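Local coordinates for protein SCO1 homolog 1, mitochondrial (Arabidopsis thaliana, PDB 6N5U) that binds copper through a thioredoxin-like domain and is thought to help insert the metal into cytochrome c oxidase as a mitochondrial chaperone, at residues F13-D18 with L96-G101. Sequence-based numbering, arbitrary orientation.
Sequences FSLIRD and LIGLTG
Asp18 turns its carboxylate toward Gly98, near the start of strand 97-100, because CG sits between its own backbone N and carbonyl carbon (chi1 66°), and Gly98 N then donates to Asp18 OD2 at 2.9 Å. The bond is nearly straight (170°), reaching OD2 on its anti side and a little out of the carboxylate plane. Going the other way, Asp18 N gives a weak, bent bond to Gly98 O, so backbone and side chain of one residue grip both polar atoms of that glycine. With alanine in place of this aspartate, Gly98 N would probably lose its carboxylate mate, and His86 ND1 the hydrogen bond it makes with OD1. Further along, Ile16 and Thr100 form an antiparallel hydrogen-bonded pair: Ile16 N to Thr100 O and Thr100 N to Ile16 O are each 2.9 Å. Arg17 and Leu99 are the next, non-hydrogen-bonded pair, with Leu99 CD2 4.0 Å from Arg17 CA. Separately, CG of Arg17 rests 3.9 Å from CG2 of Ile97 before its guanidinium goes off to a salt bridge with Asp19. Leu99, with CG anti to its carbonyl carbon (chi1 -55°), sends CD1 to within 3.8 Å of Leu15 CD1, the two side chains crossing at about a right angle; the same methyl lies 4.0 Å from Phe13 CE1, obliquely to the ring. This pairing is part of the mixed sheet of the thioredoxin fold. Strand 14-17 lies between strands 22-24 and 97-100, antiparallel to both, and 97-100 in turn lies parallel to strand 68-74 on its other side. Phe13 and Leu15 pack on Val109 of helix 103-112, while Ile16 and Thr100 meet Val82 of helix 82-89.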
# COMPACT_ATOMS: atom_id res chain seq x y z
N PHE A 13 9.73 10.26 -2.12
CA PHE A 13 9.16 10.36 -0.79
C PHE A 13 10.23 10.04 0.25
O PHE A 13 11.22 9.39 -0.08
CB PHE A 13 7.95 9.41 -0.62
CG PHE A 13 8.21 7.93 -0.78
CD1 PHE A 13 8.74 7.18 0.26
CD2 PHE A 13 7.85 7.26 -1.95
CE1 PHE A 13 8.97 5.81 0.12
CE2 PHE A 13 8.05 5.89 -2.09
CZ PHE A 13 8.61 5.17 -1.05
N SER A 14 10.03 10.51 1.49
CA SER A 14 10.89 10.21 2.62
C SER A 14 9.94 9.83 3.75
O SER A 14 9.30 10.70 4.34
CB SER A 14 11.79 11.39 3.00
OG SER A 14 12.84 10.95 3.84
N LEU A 15 9.77 8.53 3.96
CA LEU A 15 8.85 7.99 4.95
C LEU A 15 9.59 7.14 6.00
O LEU A 15 10.80 6.95 5.88
CB LEU A 15 7.73 7.17 4.24
CG LEU A 15 6.76 7.95 3.34
CD1 LEU A 15 5.93 7.03 2.50
CD2 LEU A 15 5.83 8.81 4.14
N ILE A 16 8.86 6.68 7.03
CA ILE A 16 9.40 5.82 8.08
C ILE A 16 8.74 4.46 7.96
O ILE A 16 7.51 4.36 7.95
CB ILE A 16 9.26 6.43 9.50
CG1 ILE A 16 9.95 7.81 9.58
CG2 ILE A 16 9.86 5.49 10.55
CD1 ILE A 16 9.03 8.95 9.66
N ARG A 17 9.57 3.40 7.84
CA ARG A 17 9.12 2.02 7.71
C ARG A 17 8.70 1.46 9.08
O ARG A 17 9.12 1.98 10.10
CB ARG A 17 10.23 1.20 7.04
CG ARG A 17 9.82 -0.17 6.54
CD ARG A 17 10.87 -0.74 5.63
NE ARG A 17 12.09 -1.08 6.36
CZ ARG A 17 13.28 -1.23 5.79
NH1 ARG A 17 13.43 -1.06 4.48
NH2 ARG A 17 14.33 -1.57 6.53
N ASP A 18 7.87 0.41 9.08
CA ASP A 18 7.32 -0.28 10.27
C ASP A 18 8.39 -0.77 11.27
O ASP A 18 8.06 -1.10 12.40
CB ASP A 18 6.39 -1.44 9.85
CG ASP A 18 7.09 -2.57 9.13
OD1 ASP A 18 7.64 -3.46 9.82
OD2 ASP A 18 7.11 -2.56 7.89
N LEU A 96 4.54 -7.92 4.16
CA LEU A 96 3.91 -6.61 4.01
C LEU A 96 4.62 -5.51 4.80
O LEU A 96 4.57 -5.49 6.02
CB LEU A 96 2.38 -6.66 4.33
CG LEU A 96 1.56 -5.35 4.42
CD1 LEU A 96 1.49 -4.62 3.10
CD2 LEU A 96 0.16 -5.64 4.88
N ILE A 97 5.26 -4.58 4.07
CA ILE A 97 5.96 -3.38 4.55
C ILE A 97 4.91 -2.30 4.88
O ILE A 97 3.98 -2.08 4.10
CB ILE A 97 6.95 -2.89 3.44
CG1 ILE A 97 8.10 -3.90 3.23
CG2 ILE A 97 7.49 -1.46 3.70
CD1 ILE A 97 9.11 -3.52 2.12
N GLY A 98 5.09 -1.64 6.01
CA GLY A 98 4.23 -0.56 6.45
C GLY A 98 4.99 0.75 6.47
O GLY A 98 6.07 0.81 7.05
N LEU A 99 4.46 1.80 5.78
CA LEU A 99 5.07 3.13 5.70
C LEU A 99 4.18 4.15 6.33
O LEU A 99 2.97 4.15 6.12
CB LEU A 99 5.39 3.55 4.26
CG LEU A 99 6.26 2.65 3.39
CD1 LEU A 99 6.46 3.28 2.02
CD2 LEU A 99 7.62 2.37 4.02
N THR A 100 4.78 5.02 7.11
CA THR A 100 4.11 6.09 7.82
C THR A 100 5.03 7.35 7.72
O THR A 100 6.00 7.34 6.95
CB THR A 100 3.77 5.58 9.26
OG1 THR A 100 2.82 6.45 9.88
CG2 THR A 100 5.02 5.38 10.15
N GLY A 101 4.70 8.41 8.47
CA GLY A 101 5.50 9.63 8.52
C GLY A 101 4.82 10.77 9.24
O GLY A 101 3.88 10.56 10.02